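Long-range contacts in Nsp15 (Middle East respiratory syndrome-related coronavirus, PDB 5YVD), which probably cleaves viral RNA on the 3' side of uridylates, as the hexameric endoribonuclease of the coronavirus replicase: residues H259-E264 with T278-A283; I272-I277 with K286-V291. One frame throughout, in Å; residues are numbered along the deposited sequence.

Interactions 1 and 2 are successive joints of one three-stranded antiparallel sheet in the EndoU-family endoribonuclease region, and their centres lie 12 Å apart. Strand 273-279 is the middle strand and serves both: T278 and E279 pair with strand 260-263 in interaction 1, and residues 273-277 with strand 285-291 in interaction 2. Along the chain the four segments alternate, 259-264, 272-277, 278-283 and 286-291, as expected for a β-meander. The two contacts also meet directly, through a probable hydrogen bond between E264 OE2 and H273 ND1 (2.8 Å) and through M262 against Y275. Both touch the second subunit, so the sheet takes part in the hexamer's interfaces.

Interaction 1: residues H259-E264 with T278-A283; sequences HIIMEE and TETNTA
H259 and T280 close one end of this contact. The carbonyl oxygen of H259 takes the backbone N-H of T280 (N to O 2.9 Å) and also a weak bond from T280 OG1. With chi1 at 57°, OG1 sits between the backbone N and the carbonyl carbon of its own residue, where it faces H259 O at 3.1 Å. Two residues along, I261 and T278 form a hydrogen-bonded antiparallel pair: I261 N meets T278 O at 3.1 Å in a nearly straight bond, 171° at the hydrogen, and T278 N returns one to I261 O. I260 lies opposite E279 in a non-hydrogen-bonded pair. These are rungs of the β-hairpin made by strands 260-263 and 273-279, taken where strand 273-279 gives way to a turn. E279 bends at chi2 so that its OE1 receives two N-H groups of that turn, from N281 and T282, while OE2, whose position is less certain, is paired with R254 in a salt bridge. T278 OG1 instead bonds N157 of the second subunit. Against this firm part, with T278 and E279 buried, the side chains of H259 and N281 form a looser rim. There the N281 amide comes to the edge of the H259 ring with the two planes 66° apart. H259 ND1 lies 2.8 Å from N281 ND2 and about as near to OD1, but either bond would be bent and weak.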
loop_
_atom_site.group_PDB
_atom_site.type_symbol
_atom_site.label_atom_id
_atom_site.label_comp_id
_atom_site.label_asym_id
_atom_site.label_seq_id
_atom_site.Cartn_x
_atom_site.Cartn_y
_atom_site.Cartn_z
ATOM N N HIS A 259 19.519 -21.918 -25.316
ATOM C CA HIS A 259 19.302 -20.799 -26.230
ATOM C C HIS A 259 17.814 -20.433 -26.362
ATOM O O HIS A 259 17.339 -20.024 -27.441
ATOM C CB HIS A 259 19.942 -21.123 -27.580
ATOM C CG HIS A 259 21.439 -21.183 -27.542
ATOM N ND1 HIS A 259 22.218 -20.748 -28.585
ATOM C CD2 HIS A 259 22.303 -21.608 -26.593
ATOM C CE1 HIS A 259 23.493 -20.906 -28.290
ATOM N NE2 HIS A 259 23.572 -21.428 -27.084
ATOM N N ILE A 260 17.097 -20.541 -25.238
ATOM C CA ILE A 260 15.653 -20.329 -25.215
ATOM C C ILE A 260 15.200 -19.496 -24.036
ATOM O O ILE A 260 15.619 -19.743 -22.913
ATOM C CB ILE A 260 14.888 -21.693 -25.178
ATOM C CG1 ILE A 260 14.962 -22.368 -26.554
ATOM C CG2 ILE A 260 13.438 -21.506 -24.668
ATOM C CD1 ILE A 260 13.628 -22.585 -27.231
ATOM N N ILE A 261 14.299 -18.555 -24.306
ATOM C CA ILE A 261 13.619 -17.751 -23.292
ATOM C C ILE A 261 12.122 -17.991 -23.351
ATOM O O ILE A 261 11.507 -17.876 -24.421
ATOM C CB ILE A 261 13.776 -16.253 -23.560
ATOM C CG1 ILE A 261 15.205 -15.817 -23.315
ATOM C CG2 ILE A 261 12.839 -15.440 -22.656
ATOM C CD1 ILE A 261 15.352 -14.304 -23.237
ATOM N N MET A 262 11.529 -18.258 -22.192
ATOM C CA MET A 262 10.098 -18.468 -22.094
ATOM C C MET A 262 9.479 -17.509 -21.111
ATOM O O MET A 262 10.125 -17.039 -20.187
ATOM C CB MET A 262 9.813 -19.861 -21.592
ATOM C CG MET A 262 10.315 -20.956 -22.482
ATOM S SD MET A 262 10.538 -22.432 -21.491
ATOM C CE MET A 262 8.860 -22.784 -20.974
ATOM N N GLU A 263 8.195 -17.288 -21.300
ATOM C CA GLU A 263 7.413 -16.377 -20.501
ATOM C C GLU A 263 6.051 -17.065 -20.501
ATOM O O GLU A 263 5.481 -17.311 -21.578
ATOM C CB GLU A 263 7.331 -15.028 -21.235
ATOM C CG GLU A 263 7.750 -13.766 -20.481
ATOM C CD GLU A 263 7.669 -12.472 -21.345
ATOM O OE1 GLU A 263 8.019 -12.474 -22.576
ATOM O OE2 GLU A 263 7.261 -11.425 -20.775
ATOM N N GLU A 264 5.555 -17.445 -19.326
ATOM C CA GLU A 264 4.213 -18.022 -19.219
ATOM C C GLU A 264 3.327 -16.975 -18.569
ATOM O O GLU A 264 3.489 -16.634 -17.395
ATOM C CB GLU A 264 4.188 -19.351 -18.454
ATOM C CG GLU A 264 2.773 -19.923 -18.286
ATOM C CD GLU A 264 2.702 -21.275 -17.565
ATOM O OE1 GLU A 264 3.591 -21.610 -16.779
ATOM O OE2 GLU A 264 1.730 -22.019 -17.779
ATOM N N THR A 278 11.030 -17.588 -27.421
ATOM C CA THR A 278 11.989 -16.963 -28.303
ATOM C C THR A 278 13.246 -17.818 -28.331
ATOM O O THR A 278 13.649 -18.358 -27.310
ATOM C CB THR A 278 12.312 -15.542 -27.799
ATOM O OG1 THR A 278 11.097 -14.885 -27.419
ATOM C CG2 THR A 278 13.026 -14.718 -28.862
ATOM N N GLU A 279 13.841 -17.974 -29.509
ATOM C CA GLU A 279 15.114 -18.694 -29.660
ATOM C C GLU A 279 16.184 -17.641 -29.890
ATOM O O GLU A 279 16.013 -16.750 -30.729
ATOM C CB GLU A 279 15.047 -19.664 -30.830
ATOM C CG GLU A 279 16.070 -20.788 -30.791
ATOM C CD GLU A 279 17.418 -20.459 -31.430
ATOM O OE1 GLU A 279 17.644 -19.327 -31.929
ATOM O OE2 GLU A 279 18.280 -21.360 -31.425
ATOM N N THR A 280 17.286 -17.741 -29.154
ATOM C CA THR A 280 18.252 -16.631 -29.073
ATOM C C THR A 280 19.400 -16.661 -30.113
ATOM O O THR A 280 20.261 -15.765 -30.122
ATOM C CB THR A 280 18.793 -16.488 -27.631
ATOM O OG1 THR A 280 19.392 -17.721 -27.187
ATOM C CG2 THR A 280 17.651 -16.109 -26.686
ATOM N N ASN A 281 19.407 -17.654 -31.006
ATOM C CA ASN A 281 20.268 -17.574 -32.175
ATOM C C ASN A 281 19.531 -17.007 -33.369
ATOM O O ASN A 281 20.046 -16.170 -34.093
ATOM C CB ASN A 281 20.800 -18.940 -32.566
ATOM C CG ASN A 281 21.661 -19.557 -31.502
ATOM O OD1 ASN A 281 22.442 -18.883 -30.831
ATOM N ND2 ASN A 281 21.517 -20.853 -31.334
ATOM N N THR A 282 18.320 -17.480 -33.585
ATOM C CA THR A 282 17.604 -17.201 -34.816
ATOM C C THR A 282 16.567 -16.102 -34.638
ATOM O O THR A 282 15.948 -15.642 -35.598
ATOM C CB THR A 282 16.855 -18.456 -35.231
ATOM O OG1 THR A 282 15.771 -18.653 -34.330
ATOM C CG2 THR A 282 17.784 -19.669 -35.179
ATOM N N ALA A 283 16.342 -15.713 -33.398
ATOM C CA ALA A 283 15.321 -14.744 -33.086
ATOM C C ALA A 283 13.915 -15.228 -33.459
ATOM O O ALA A 283 12.981 -14.444 -33.499
ATOM C CB ALA A 283 15.642 -13.414 -33.753
#

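Interaction 2: residues I272-I277 with K286-V291; sequences IHNYFI and KAVCSV
F276 and A287 meet where the two strands slip out of step. The methyl of A287 touches the F276 ring at CE1 (CB to CE1 3.8 Å), and A287 CA comes obliquely to the same ring at CD1. F276 reaches it because CG is anti to the backbone N (chi1 -175°), which carries the ring past the A287 carbonyl. This is a β bulge: Y275 pairs with C289 and I277 with K286, so A287 and V288 together stand across from F276, and the chain turns a corner at A287. Backbone bonds hold both sides of the bulge, C289 N to Y275 O at 2.8 Å and K286 N to I277 O at 2.9 Å.

On the face of Y275, I277, C289 and V291, two apolar contacts interlock the side chains. V291 CG2 abuts the edge of the Y275 ring in its plane, 3.8 Å from CD1, the side chains crossing at about a right angle. The I277 CD1 methyl fits against C289, 3.9 Å from CB and about as close to SG. On the N274 and S290 side, N274 OD1 touches S290 CB, and N274 also runs alongside V288, pointing the same way, with CG 4.0 Å from V288 CG1.

The face carrying Y275, I277 and V291 packs onto helix 248-255, where L251 meets the first two and L248 the third. Strand 260-263 flanks the other edge of strand 273-279, while F276, A287 and V288 pack against the second subunit.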
loop_
_atom_site.group_PDB
_atom_site.type_symbol
_atom_site.label_atom_id
_atom_site.label_comp_id
_atom_site.label_asym_id
_atom_site.label_seq_id
_atom_site.Cartn_x
_atom_site.Cartn_y
_atom_site.Cartn_z
ATOM N N ILE A 272 -3.035 -28.017 -20.426
ATOM C CA ILE A 272 -2.310 -27.226 -21.449
ATOM C C ILE A 272 -1.655 -25.974 -20.872
ATOM O O ILE A 272 -2.260 -25.211 -20.114
ATOM C CB ILE A 272 -3.246 -26.703 -22.551
ATOM C CG1 ILE A 272 -4.070 -27.838 -23.165
ATOM C CG2 ILE A 272 -2.459 -25.953 -23.620
ATOM C CD1 ILE A 272 -5.474 -27.400 -23.563
ATOM N N HIS A 273 -0.429 -25.748 -21.301
ATOM C CA HIS A 273 0.328 -24.580 -20.940
ATOM C C HIS A 273 0.655 -23.767 -22.203
ATOM O O HIS A 273 0.975 -24.332 -23.257
ATOM C CB HIS A 273 1.630 -25.009 -20.249
ATOM C CG HIS A 273 1.443 -25.554 -18.866
ATOM N ND1 HIS A 273 1.749 -24.836 -17.734
ATOM C CD2 HIS A 273 0.979 -26.744 -18.435
ATOM C CE1 HIS A 273 1.494 -25.560 -16.664
ATOM N NE2 HIS A 273 1.027 -26.726 -17.061
ATOM N N ASN A 274 0.597 -22.441 -22.079
ATOM C CA ASN A 274 0.874 -21.548 -23.190
ATOM C C ASN A 274 2.095 -20.726 -22.905
ATOM O O ASN A 274 2.161 -20.069 -21.895
ATOM C CB ASN A 274 -0.302 -20.595 -23.406
ATOM C CG ASN A 274 -1.526 -21.271 -24.012
ATOM O OD1 ASN A 274 -1.442 -22.343 -24.603
ATOM N ND2 ASN A 274 -2.681 -20.621 -23.875
ATOM N N TYR A 275 3.048 -20.734 -23.822
ATOM C CA TYR A 275 4.307 -20.025 -23.626
ATOM C C TYR A 275 4.543 -19.006 -24.732
ATOM O O TYR A 275 4.085 -19.168 -25.856
ATOM C CB TYR A 275 5.498 -21.001 -23.544
ATOM C CG TYR A 275 5.404 -21.983 -22.389
ATOM C CD1 TYR A 275 5.038 -23.296 -22.609
ATOM C CD2 TYR A 275 5.676 -21.598 -21.071
ATOM C CE1 TYR A 275 4.941 -24.212 -21.570
ATOM C CE2 TYR A 275 5.581 -22.515 -20.020
ATOM C CZ TYR A 275 5.201 -23.824 -20.292
ATOM O OH TYR A 275 5.068 -24.759 -19.302
ATOM N N PHE A 276 5.269 -17.954 -24.363
ATOM C CA PHE A 276 5.747 -16.921 -25.260
ATOM C C PHE A 276 7.233 -17.229 -25.441
ATOM O O PHE A 276 8.033 -16.912 -24.570
ATOM C CB PHE A 276 5.539 -15.588 -24.560
ATOM C CG PHE A 276 5.872 -14.389 -25.381
ATOM C CD1 PHE A 276 4.858 -13.561 -25.851
ATOM C CD2 PHE A 276 7.187 -14.026 -25.610
ATOM C CE1 PHE A 276 5.150 -12.417 -26.578
ATOM C CE2 PHE A 276 7.479 -12.876 -26.340
ATOM C CZ PHE A 276 6.457 -12.077 -26.830
ATOM N N ILE A 277 7.593 -17.881 -26.545
ATOM C CA ILE A 277 8.932 -18.427 -26.685
ATOM C C ILE A 277 9.754 -17.729 -27.743
ATOM O O ILE A 277 9.268 -17.371 -28.821
ATOM C CB ILE A 277 8.937 -19.933 -27.010
ATOM C CG1 ILE A 277 7.799 -20.638 -26.286
ATOM C CG2 ILE A 277 10.285 -20.559 -26.627
ATOM C CD1 ILE A 277 7.921 -22.148 -26.318
ATOM N N LYS A 286 7.329 -17.091 -30.922
ATOM C CA LYS A 286 5.895 -17.297 -30.997
ATOM C C LYS A 286 5.245 -16.875 -29.702
ATOM O O LYS A 286 5.553 -17.422 -28.653
ATOM C CB LYS A 286 5.592 -18.740 -31.288
ATOM C CG LYS A 286 4.126 -19.011 -31.500
ATOM C CD LYS A 286 3.917 -20.101 -32.549
ATOM C CE LYS A 286 4.295 -21.479 -31.995
ATOM N NZ LYS A 286 4.524 -22.538 -33.029
ATOM N N ALA A 287 4.319 -15.917 -29.788
ATOM C CA ALA A 287 3.628 -15.366 -28.615
ATOM C C ALA A 287 2.790 -16.392 -27.893
ATOM O O ALA A 287 2.633 -16.296 -26.684
ATOM C CB ALA A 287 2.754 -14.187 -29.011
ATOM N N VAL A 288 2.245 -17.367 -28.629
ATOM C CA VAL A 288 1.381 -18.397 -28.027
ATOM C C VAL A 288 1.708 -19.772 -28.565
ATOM O O VAL A 288 1.140 -20.195 -29.571
ATOM C CB VAL A 288 -0.128 -18.154 -28.271
ATOM C CG1 VAL A 288 -0.966 -19.042 -27.344
ATOM C CG2 VAL A 288 -0.486 -16.694 -28.086
ATOM N N CYS A 289 2.596 -20.475 -27.863
ATOM C CA CYS A 289 2.982 -21.817 -28.234
ATOM C C CYS A 289 2.367 -22.726 -27.209
ATOM O O CYS A 289 2.829 -22.783 -26.068
ATOM C CB CYS A 289 4.509 -21.969 -28.230
ATOM S SG CYS A 289 5.069 -23.622 -28.759
ATOM N N SER A 290 1.310 -23.424 -27.605
ATOM C CA SER A 290 0.588 -24.305 -26.708
ATOM C C SER A 290 1.337 -25.634 -26.528
ATOM O O SER A 290 1.813 -26.242 -27.491
ATOM C CB SER A 290 -0.828 -24.521 -27.243
ATOM O OG SER A 290 -0.854 -24.495 -28.666
ATOM N N VAL A 291 1.434 -26.097 -25.288
ATOM C CA VAL A 291 2.281 -27.242 -24.986
ATOM C C VAL A 291 1.622 -28.218 -24.030
ATOM O O VAL A 291 1.111 -27.824 -22.987
ATOM C CB VAL A 291 3.620 -26.773 -24.382
ATOM C CG1 VAL A 291 4.509 -27.968 -24.057
ATOM C CG2 VAL A 291 4.321 -25.817 -25.335
#